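Local structure of beta-galactosidase (Geobacillus stearothermophilus, 5DFA) at residues A[263-268]-A[417-422]; A[413-418]-A[470-475]; A[459-464]-A[481-486]. The protein probably hydrolyses terminal non-reducing beta-D-galactose residues from beta-D-galactosides, as a zinc-binding member of glycoside hydrolase family 42. The protein carries 1 engineered substitution. One frame throughout, in Å; residues are numbered along the deposited sequence.

Interaction 1. Residues A[263-268]-A[417-422]; sequences LIPFQG and YDWENN
Tyr417 and Pro265 meet at the seam between the catalytic TIM barrel and the trimerisation domain, where the loop after barrel strand 252-257 packs against the start of helix 419-427. Pro265 CG lies over one face of the Tyr417 phenol, a CH-pi contact 4.2 Å from the ring centroid. The phenol reaches the loop because its CG stands anti to the backbone N (chi1 175°). Its OH accepts a nearly straight bond from Gln267 NE2 (2.9 Å, 170°). The Gln267 amide is turned 87° from the ring. Asp418 then caps the helix through OD1, which accepts from Asn421 N. Trp419 comes next: its indole NE1 donates to Phe266 O at 2.6 Å, and its CZ2 rests 3.6 Å from Pro265 CB. Phe266 itself points elsewhere, its side chain about 7 Å from that of Glu158, the predicted proton donor. Asn422 ends the segment with ND2 donating to the same Tyr417 OH at 2.8 Å, so two amides grip one hydroxyl. Gln267 NE2 is committed twice as well, its second bond running to Pro265 O at 2.7 Å, with the donor above the carbonyl plane.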
loop_
_atom_site.group_PDB
_atom_site.type_symbol
_atom_site.label_atom_id
_atom_site.label_comp_id
_atom_site.label_asym_id
_atom_site.label_seq_id
_atom_site.Cartn_x
_atom_site.Cartn_y
_atom_site.Cartn_z
ATOM N N LEU A 263 -15.168 -1.958 -15.158
ATOM C CA LEU A 263 -15.862 -1.319 -16.276
ATOM C C LEU A 263 -16.915 -0.300 -15.847
ATOM O O LEU A 263 -18.076 -0.392 -16.244
ATOM C CB LEU A 263 -16.518 -2.381 -17.159
ATOM C CG LEU A 263 -15.610 -3.084 -18.167
ATOM C CD1 LEU A 263 -16.431 -3.964 -19.092
ATOM C CD2 LEU A 263 -14.801 -2.073 -18.964
ATOM N N ILE A 264 -16.508 0.663 -15.027
ATOM C CA ILE A 264 -17.382 1.772 -14.670
ATOM C C ILE A 264 -17.045 2.948 -15.585
ATOM O O ILE A 264 -15.965 2.973 -16.177
ATOM C CB ILE A 264 -17.227 2.168 -13.183
ATOM C CG1 ILE A 264 -15.914 2.917 -12.952
ATOM C CG2 ILE A 264 -17.327 0.937 -12.292
ATOM C CD1 ILE A 264 -15.723 3.381 -11.523
ATOM N N PRO A 265 -17.975 3.909 -15.732
ATOM C CA PRO A 265 -17.701 5.088 -16.565
ATOM C C PRO A 265 -16.423 5.818 -16.156
ATOM O O PRO A 265 -16.072 5.820 -14.976
ATOM C CB PRO A 265 -18.927 5.973 -16.333
ATOM C CG PRO A 265 -20.011 5.021 -15.989
ATOM C CD PRO A 265 -19.362 3.902 -15.231
ATOM N N PHE A 266 -15.738 6.415 -17.125
ATOM C CA PHE A 266 -14.514 7.161 -16.851
ATOM C C PHE A 266 -14.806 8.333 -15.921
ATOM O O PHE A 266 -15.712 9.128 -16.172
ATOM C CB PHE A 266 -13.879 7.652 -18.152
ATOM C CG PHE A 266 -12.585 8.385 -17.958
ATOM C CD1 PHE A 266 -11.482 7.740 -17.423
ATOM C CD2 PHE A 266 -12.465 9.715 -18.324
ATOM C CE1 PHE A 266 -10.288 8.412 -17.245
ATOM C CE2 PHE A 266 -11.273 10.390 -18.154
ATOM C CZ PHE A 266 -10.182 9.738 -17.612
ATOM N N GLN A 267 -14.034 8.432 -14.844
ATOM C CA GLN A 267 -14.311 9.401 -13.790
ATOM C C GLN A 267 -13.502 10.685 -13.932
ATOM O O GLN A 267 -13.743 11.658 -13.218
ATOM C CB GLN A 267 -14.046 8.772 -12.421
ATOM C CG GLN A 267 -15.023 7.670 -12.061
ATOM C CD GLN A 267 -16.463 8.101 -12.242
ATOM O OE1 GLN A 267 -16.929 9.035 -11.587
ATOM N NE2 GLN A 267 -17.175 7.429 -13.138
ATOM N N GLY A 268 -12.548 10.690 -14.855
ATOM C CA GLY A 268 -11.692 11.845 -15.048
ATOM C C GLY A 268 -12.385 13.010 -15.727
ATOM O O GLY A 268 -12.034 14.167 -15.498
ATOM N N TYR A 417 -27.816 8.310 -14.658
ATOM C CA TYR A 417 -26.456 8.385 -14.146
ATOM C C TYR A 417 -25.967 9.831 -14.174
ATOM O O TYR A 417 -26.318 10.595 -15.075
ATOM C CB TYR A 417 -25.523 7.485 -14.960
ATOM C CG TYR A 417 -24.066 7.585 -14.570
ATOM C CD1 TYR A 417 -23.178 8.346 -15.317
ATOM C CD2 TYR A 417 -23.578 6.919 -13.452
ATOM C CE1 TYR A 417 -21.845 8.440 -14.964
ATOM C CE2 TYR A 417 -22.246 7.009 -13.091
ATOM C CZ TYR A 417 -21.384 7.771 -13.850
ATOM O OH TYR A 417 -20.058 7.864 -13.495
ATOM N N ASP A 418 -25.164 10.205 -13.185
ATOM C CA ASP A 418 -24.652 11.568 -13.097
ATOM C C ASP A 418 -23.195 11.575 -12.637
ATOM O O ASP A 418 -22.881 11.126 -11.533
ATOM C CB ASP A 418 -25.519 12.400 -12.149
ATOM C CG ASP A 418 -25.195 13.880 -12.209
ATOM O OD1 ASP A 418 -24.630 14.406 -11.228
ATOM O OD2 ASP A 418 -25.506 14.516 -13.237
ATOM N N TRP A 419 -22.311 12.085 -13.491
ATOM C CA TRP A 419 -20.880 12.099 -13.199
ATOM C C TRP A 419 -20.542 12.979 -11.999
ATOM O O TRP A 419 -19.736 12.598 -11.151
ATOM C CB TRP A 419 -20.085 12.560 -14.425
ATOM C CG TRP A 419 -19.556 11.430 -15.262
ATOM C CD1 TRP A 419 -18.383 10.758 -15.082
ATOM C CD2 TRP A 419 -20.182 10.845 -16.411
ATOM N NE1 TRP A 419 -18.239 9.788 -16.043
ATOM C CE2 TRP A 419 -19.329 9.820 -16.871
ATOM C CE3 TRP A 419 -21.378 11.083 -17.092
ATOM C CZ2 TRP A 419 -19.635 9.037 -17.983
ATOM C CZ3 TRP A 419 -21.681 10.304 -18.197
ATOM C CH2 TRP A 419 -20.812 9.294 -18.631
ATOM N N GLU A 420 -21.160 14.154 -11.926
ATOM C CA GLU A 420 -20.924 15.058 -10.805
ATOM C C GLU A 420 -21.413 14.442 -9.499
ATOM O O GLU A 420 -20.827 14.668 -8.440
ATOM C CB GLU A 420 -21.602 16.409 -11.045
ATOM C CG GLU A 420 -20.953 17.237 -12.144
ATOM C CD GLU A 420 -21.654 18.562 -12.370
ATOM O OE1 GLU A 420 -22.787 18.732 -11.876
ATOM O OE2 GLU A 420 -21.068 19.437 -13.041
ATOM N N ASN A 421 -22.486 13.662 -9.580
ATOM C CA ASN A 421 -22.971 12.920 -8.424
ATOM C C ASN A 421 -21.953 11.871 -7.997
ATOM O O ASN A 421 -21.714 11.670 -6.808
ATOM C CB ASN A 421 -24.315 12.257 -8.728
ATOM C CG ASN A 421 -24.868 11.494 -7.540
ATOM O OD1 ASN A 421 -24.811 11.966 -6.404
ATOM N ND2 ASN A 421 -25.404 10.306 -7.796
ATOM N N ASN A 422 -21.356 11.207 -8.983
ATOM C CA ASN A 422 -20.313 10.222 -8.735
ATOM C C ASN A 422 -19.110 10.859 -8.046
ATOM O O ASN A 422 -18.528 10.284 -7.126
ATOM C CB ASN A 422 -19.885 9.562 -10.048
ATOM C CG ASN A 422 -19.267 8.192 -9.845
ATOM O OD1 ASN A 422 -18.709 7.897 -8.789
ATOM N ND2 ASN A 422 -19.359 7.347 -10.865
#

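Interaction 2. Residues A[413-418]-A[470-475]; sequences VAILYD and LLIAPM
Val413 and Leu470 open a ladder between two parallel strands, 413-416 and 470-473, whose axes approach to 4.6 Å with 20° between their directions. The two side chains lie alongside each other, pointing the same way, and Val413 CG1 touches Leu470 CD2 at 4.0 Å. Ala414 carries two rungs: its N donates to Leu470 O, and its O accepts from Ile472 N at 2.7 Å. The CA of Leu471 adds a CA-H...O contact to Ala414 O. Ile415 emerges on the same face as Val413 and runs beside Ile472, with CG1 4.1 Å from Ile472 CB. Leu416 N supplies the last rung, 2.8 Å to Ile472 O with an N-H...O angle of 168°. Its CB meets the CD2 branch of Leu471 at 3.5 Å; that branch extends from a chain whose CG is anti to the backbone N (chi1 -156°). Beyond this rung the strands separate, and a water spans the gap by donating to Leu416 O (2.7 Å) and to Pro474 O (2.8 Å). The pair belongs to the parallel portion of a mixed sheet, in which strands 456-459, 413-416, 470-473, 496-500 and 589-594 lie side by side; the first four have the 2-1-3-4 order of flavodoxin-like folds, consistent with the class I glutamine amidotransferase-like clan. Helix 438-451 packs on the face bearing Ile415 and Ile472 through Tyr446 and Phe449, while strands 456-459 and 496-500 flank the pair.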
loop_
_atom_site.group_PDB
_atom_site.type_symbol
_atom_site.label_atom_id
_atom_site.label_comp_id
_atom_site.label_asym_id
_atom_site.label_seq_id
_atom_site.Cartn_x
_atom_site.Cartn_y
_atom_site.Cartn_z
ATOM N N VAL A 413 -37.350 1.960 -20.819
ATOM C CA VAL A 413 -36.750 1.994 -19.491
ATOM C C VAL A 413 -35.455 2.800 -19.501
ATOM O O VAL A 413 -34.622 2.642 -20.394
ATOM C CB VAL A 413 -36.460 0.571 -18.970
ATOM C CG1 VAL A 413 -35.902 0.618 -17.554
ATOM C CG2 VAL A 413 -37.721 -0.279 -19.019
ATOM N N ALA A 414 -35.290 3.666 -18.505
ATOM C CA ALA A 414 -34.092 4.487 -18.405
ATOM C C ALA A 414 -33.486 4.446 -17.006
ATOM O O ALA A 414 -34.202 4.459 -16.005
ATOM C CB ALA A 414 -34.402 5.922 -18.800
ATOM N N ILE A 415 -32.159 4.387 -16.947
ATOM C CA ILE A 415 -31.440 4.482 -15.683
ATOM C C ILE A 415 -30.620 5.767 -15.663
ATOM O O ILE A 415 -29.802 6.002 -16.553
ATOM C CB ILE A 415 -30.514 3.273 -15.455
ATOM C CG1 ILE A 415 -31.333 1.985 -15.361
ATOM C CG2 ILE A 415 -29.686 3.468 -14.194
ATOM C CD1 ILE A 415 -30.489 0.732 -15.268
ATOM N N LEU A 416 -30.845 6.599 -14.651
ATOM C CA LEU A 416 -30.198 7.905 -14.590
ATOM C C LEU A 416 -28.824 7.840 -13.931
ATOM O O LEU A 416 -28.682 7.382 -12.797
ATOM C CB LEU A 416 -31.083 8.904 -13.843
ATOM C CG LEU A 416 -30.549 10.332 -13.720
ATOM C CD1 LEU A 416 -30.235 10.906 -15.090
ATOM C CD2 LEU A 416 -31.548 11.211 -12.985
ATOM N N TYR A 417 -27.816 8.310 -14.658
ATOM C CA TYR A 417 -26.456 8.385 -14.146
ATOM C C TYR A 417 -25.967 9.831 -14.174
ATOM O O TYR A 417 -26.318 10.595 -15.075
ATOM C CB TYR A 417 -25.523 7.485 -14.960
ATOM C CG TYR A 417 -24.066 7.585 -14.570
ATOM C CD1 TYR A 417 -23.178 8.346 -15.317
ATOM C CD2 TYR A 417 -23.578 6.919 -13.452
ATOM C CE1 TYR A 417 -21.845 8.440 -14.964
ATOM C CE2 TYR A 417 -22.246 7.009 -13.091
ATOM C CZ TYR A 417 -21.384 7.771 -13.850
ATOM O OH TYR A 417 -20.058 7.864 -13.495
ATOM N N ASP A 418 -25.164 10.205 -13.185
ATOM C CA ASP A 418 -24.652 11.568 -13.097
ATOM C C ASP A 418 -23.195 11.575 -12.637
ATOM O O ASP A 418 -22.881 11.126 -11.533
ATOM C CB ASP A 418 -25.519 12.400 -12.149
ATOM C CG ASP A 418 -25.195 13.880 -12.209
ATOM O OD1 ASP A 418 -24.630 14.406 -11.228
ATOM O OD2 ASP A 418 -25.506 14.516 -13.237
ATOM N N LEU A 470 -40.473 4.161 -17.443
ATOM C CA LEU A 470 -39.841 3.916 -16.155
ATOM C C LEU A 470 -38.444 4.518 -16.103
ATOM O O LEU A 470 -37.609 4.242 -16.963
ATOM C CB LEU A 470 -39.775 2.411 -15.882
ATOM C CG LEU A 470 -38.939 1.925 -14.696
ATOM C CD1 LEU A 470 -39.547 2.372 -13.378
ATOM C CD2 LEU A 470 -38.789 0.410 -14.739
ATOM N N LEU A 471 -38.195 5.349 -15.097
ATOM C CA LEU A 471 -36.862 5.897 -14.894
ATOM C C LEU A 471 -36.363 5.472 -13.517
ATOM O O LEU A 471 -37.032 5.682 -12.504
ATOM C CB LEU A 471 -36.865 7.424 -15.034
ATOM C CG LEU A 471 -35.574 8.174 -15.410
ATOM C CD1 LEU A 471 -35.800 9.677 -15.342
ATOM C CD2 LEU A 471 -34.368 7.786 -14.568
ATOM N N ILE A 472 -35.179 4.871 -13.499
ATOM C CA ILE A 472 -34.558 4.412 -12.266
ATOM C C ILE A 472 -33.394 5.323 -11.892
ATOM O O ILE A 472 -32.448 5.480 -12.665
ATOM C CB ILE A 472 -34.061 2.962 -12.401
ATOM C CG1 ILE A 472 -35.227 2.040 -12.764
ATOM C CG2 ILE A 472 -33.394 2.502 -11.115
ATOM C CD1 ILE A 472 -34.798 0.700 -13.309
ATOM N N ALA A 473 -33.467 5.927 -10.710
ATOM C CA ALA A 473 -32.428 6.848 -10.258
ATOM C C ALA A 473 -31.878 6.450 -8.892
ATOM O O ALA A 473 -32.259 7.030 -7.874
ATOM C CB ALA A 473 -32.965 8.272 -10.215
ATOM N N PRO A 474 -30.974 5.458 -8.866
ATOM C CA PRO A 474 -30.382 4.983 -7.613
ATOM C C PRO A 474 -29.313 5.927 -7.076
ATOM O O PRO A 474 -28.516 6.452 -7.853
ATOM C CB PRO A 474 -29.758 3.633 -8.003
ATOM C CG PRO A 474 -30.276 3.323 -9.383
ATOM C CD PRO A 474 -30.536 4.649 -10.013
ATOM N N MET A 475 -29.314 6.131 -5.760
ATOM C CA MET A 475 -28.283 6.902 -5.069
ATOM C C MET A 475 -28.001 8.263 -5.701
ATOM O O MET A 475 -26.844 8.618 -5.927
ATOM C CB MET A 475 -26.982 6.097 -5.003
ATOM C CG MET A 475 -27.113 4.756 -4.298
ATOM S SD MET A 475 -25.544 3.873 -4.193
ATOM C CE MET A 475 -24.628 4.943 -3.086
HETATM O O HOH W 1 -28.249 7.907 -10.183
#

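Interaction 3. Residues A[459-464]-A[481-486]; sequences ITKEHD and EETIAR
Arg486 of helix 481-492 reaches across to His463 in the loop that follows strand 456-459, and one hydrogen bond to a backbone carbonyl, that of His463, anchors the contact. NH2 donates to His463 O at 2.7 Å, and that oxygen lies only 2° out of the guanidinium plane, so the group is met at its edge. The arginine chain bends at chi3 (53°), which turns the guanidinium towards the turn. The second amino group points at Lys461 O, but the modelled separation is too short to be trusted, and the nature of that contact remains doubtful. Water-mediated contact adds to this: one water accepts from Arg486 NH2 at 2.9 Å and donates a weak bond to Asp464 OD1 at 3.3 Å. His463, which offers the carbonyl, closes a type I beta turn from Thr460, with His463 N to Thr460 O at 3.0 Å. His463 ND1 then donates to Asp464 O at 2.8 Å.

Van der Waals packing is thin by comparison. The side chains of Lys461 and Thr483 cross at about a right angle, with Lys461 CD 3.7 Å from Thr483 OG1, whose hydrogen-bond partner is Ser480 OG. The lysine's charged end turns away from helix 481-492 to a salt bridge with Asp418, and Phe465 provides a cation-pi partner for Arg486. A beta turn beyond the C-terminal end of a parallel strand is thus tied to a helix, joining the connection between strands 456-459 and 470-473 to the helix that follows strand 470-473 in the flavodoxin-like trimerisation domain.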
loop_
_atom_site.group_PDB
_atom_site.type_symbol
_atom_site.label_atom_id
_atom_site.label_comp_id
_atom_site.label_asym_id
_atom_site.label_seq_id
_atom_site.Cartn_x
_atom_site.Cartn_y
_atom_site.Cartn_z
ATOM N N ILE A 459 -29.137 7.104 -19.152
ATOM C CA ILE A 459 -29.140 8.514 -19.519
ATOM C C ILE A 459 -28.537 9.421 -18.452
ATOM O O ILE A 459 -28.307 9.003 -17.316
ATOM C CB ILE A 459 -30.572 9.003 -19.808
ATOM C CG1 ILE A 459 -31.413 8.971 -18.529
ATOM C CG2 ILE A 459 -31.217 8.159 -20.897
ATOM C CD1 ILE A 459 -32.826 9.475 -18.711
ATOM N N THR A 460 -28.283 10.666 -18.838
ATOM C CA THR A 460 -27.837 11.696 -17.911
ATOM C C THR A 460 -28.932 12.751 -17.793
ATOM O O THR A 460 -29.945 12.668 -18.484
ATOM C CB THR A 460 -26.514 12.336 -18.368
ATOM O OG1 THR A 460 -26.705 12.988 -19.630
ATOM C CG2 THR A 460 -25.437 11.272 -18.511
ATOM N N LYS A 461 -28.739 13.738 -16.925
ATOM C CA LYS A 461 -29.804 14.697 -16.641
ATOM C C LYS A 461 -30.083 15.644 -17.809
ATOM O O LYS A 461 -31.123 16.298 -17.840
ATOM C CB LYS A 461 -29.478 15.506 -15.382
ATOM C CG LYS A 461 -28.252 16.395 -15.486
ATOM C CD LYS A 461 -28.104 17.243 -14.233
ATOM C CE LYS A 461 -26.832 18.073 -14.263
ATOM N NZ LYS A 461 -25.613 17.222 -14.239
ATOM N N GLU A 462 -29.164 15.715 -18.766
ATOM C CA GLU A 462 -29.382 16.518 -19.967
ATOM C C GLU A 462 -30.410 15.857 -20.880
ATOM O O GLU A 462 -31.072 16.520 -21.678
ATOM C CB GLU A 462 -28.068 16.733 -20.721
ATOM C CG GLU A 462 -27.100 17.695 -20.046
ATOM C CD GLU A 462 -27.522 19.147 -20.182
ATOM O OE1 GLU A 462 -26.895 19.876 -20.981
ATOM O OE2 GLU A 462 -28.475 19.563 -19.490
ATOM N N HIS A 463 -30.535 14.541 -20.748
ATOM C CA HIS A 463 -31.452 13.747 -21.557
ATOM C C HIS A 463 -32.908 14.023 -21.187
ATOM O O HIS A 463 -33.213 14.344 -20.038
ATOM C CB HIS A 463 -31.134 12.259 -21.385
ATOM C CG HIS A 463 -31.649 11.389 -22.488
ATOM N ND1 HIS A 463 -32.985 11.085 -22.636
ATOM C CD2 HIS A 463 -31.002 10.739 -23.485
ATOM C CE1 HIS A 463 -33.140 10.293 -23.683
ATOM N NE2 HIS A 463 -31.953 10.069 -24.216
ATOM N N ASP A 464 -33.801 13.902 -22.165
ATOM C CA ASP A 464 -35.232 14.063 -21.922
ATOM C C ASP A 464 -35.781 12.862 -21.158
ATOM O O ASP A 464 -35.365 11.728 -21.392
ATOM C CB ASP A 464 -35.984 14.247 -23.242
ATOM C CG ASP A 464 -37.490 14.274 -23.058
ATOM O OD1 ASP A 464 -37.960 14.853 -22.057
ATOM O OD2 ASP A 464 -38.204 13.712 -23.916
ATOM N N GLU A 481 -32.146 21.658 -7.752
ATOM C CA GLU A 481 -33.557 22.028 -7.713
ATOM C C GLU A 481 -34.218 21.810 -9.069
ATOM O O GLU A 481 -35.356 21.347 -9.151
ATOM C CB GLU A 481 -33.716 23.490 -7.288
ATOM C CG GLU A 481 -33.155 23.816 -5.912
ATOM C CD GLU A 481 -34.144 23.542 -4.798
ATOM O OE1 GLU A 481 -35.307 23.204 -5.103
ATOM O OE2 GLU A 481 -33.761 23.669 -3.616
ATOM N N GLU A 482 -33.491 22.150 -10.128
ATOM C CA GLU A 482 -33.980 22.017 -11.496
ATOM C C GLU A 482 -34.243 20.560 -11.863
ATOM O O GLU A 482 -35.228 20.238 -12.526
ATOM C CB GLU A 482 -32.973 22.632 -12.471
ATOM C CG GLU A 482 -33.331 22.480 -13.937
ATOM C CD GLU A 482 -32.265 23.051 -14.852
ATOM O OE1 GLU A 482 -31.465 23.888 -14.383
ATOM O OE2 GLU A 482 -32.223 22.659 -16.038
ATOM N N THR A 483 -33.344 19.679 -11.434
ATOM C CA THR A 483 -33.486 18.255 -11.726
ATOM C C THR A 483 -34.660 17.661 -10.949
ATOM O O THR A 483 -35.436 16.870 -11.489
ATOM C CB THR A 483 -32.200 17.472 -11.395
ATOM O OG1 THR A 483 -31.138 17.912 -12.251
ATOM C CG2 THR A 483 -32.413 15.981 -11.603
ATOM N N ILE A 484 -34.785 18.052 -9.683
ATOM C CA ILE A 484 -35.902 17.620 -8.848
ATOM C C ILE A 484 -37.235 18.029 -9.469
ATOM O O ILE A 484 -38.184 17.244 -9.501
ATOM C CB ILE A 484 -35.802 18.202 -7.422
ATOM C CG1 ILE A 484 -34.605 17.603 -6.682
ATOM C CG2 ILE A 484 -37.081 17.937 -6.641
ATOM C CD1 ILE A 484 -34.426 18.138 -5.276
ATOM N N ALA A 485 -37.292 19.258 -9.972
ATOM C CA ALA A 485 -38.491 19.768 -10.628
ATOM C C ALA A 485 -38.846 18.935 -11.855
ATOM O O ALA A 485 -40.016 18.650 -12.106
ATOM C CB ALA A 485 -38.303 21.227 -11.014
ATOM N N ARG A 486 -37.827 18.543 -12.612
ATOM C CA ARG A 486 -38.028 17.749 -13.818
ATOM C C ARG A 486 -38.502 16.336 -13.491
ATOM O O ARG A 486 -39.308 15.761 -14.222
ATOM C CB ARG A 486 -36.741 17.694 -14.641
ATOM C CG ARG A 486 -36.359 19.020 -15.279
ATOM C CD ARG A 486 -35.118 18.868 -16.135
ATOM N NE ARG A 486 -35.265 17.785 -17.102
ATOM C CZ ARG A 486 -34.249 17.099 -17.612
ATOM N NH1 ARG A 486 -33.007 17.383 -17.243
ATOM N NH2 ARG A 486 -34.471 16.127 -18.487
HETATM O O HOH W 2 -37.306 15.676 -18.927
#

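How the interactions relate
From the N terminus, interaction 1 comes first: 148 residues separate 263-268 from 417-422, and its closure ties the TIM barrel to the trimerisation domain. Interaction 2 starts on the stretch where interaction 1 ends, sharing Tyr417 and Asp418, and brings strands 413-416 and 470-473 together across 51 residues. Interaction 3 crosses it: 459-464 falls between the two strands of interaction 2, whereas 481-486 follows both, leaving 16 residues between its own segments. The ties are direct. Tyr417 N probably bonds Ile459 O, Asp418 OD2 forms a salt bridge with Lys461 NZ, and Asn421 ND2 probably bonds Met475 O, linking strand ends, turn and helix start.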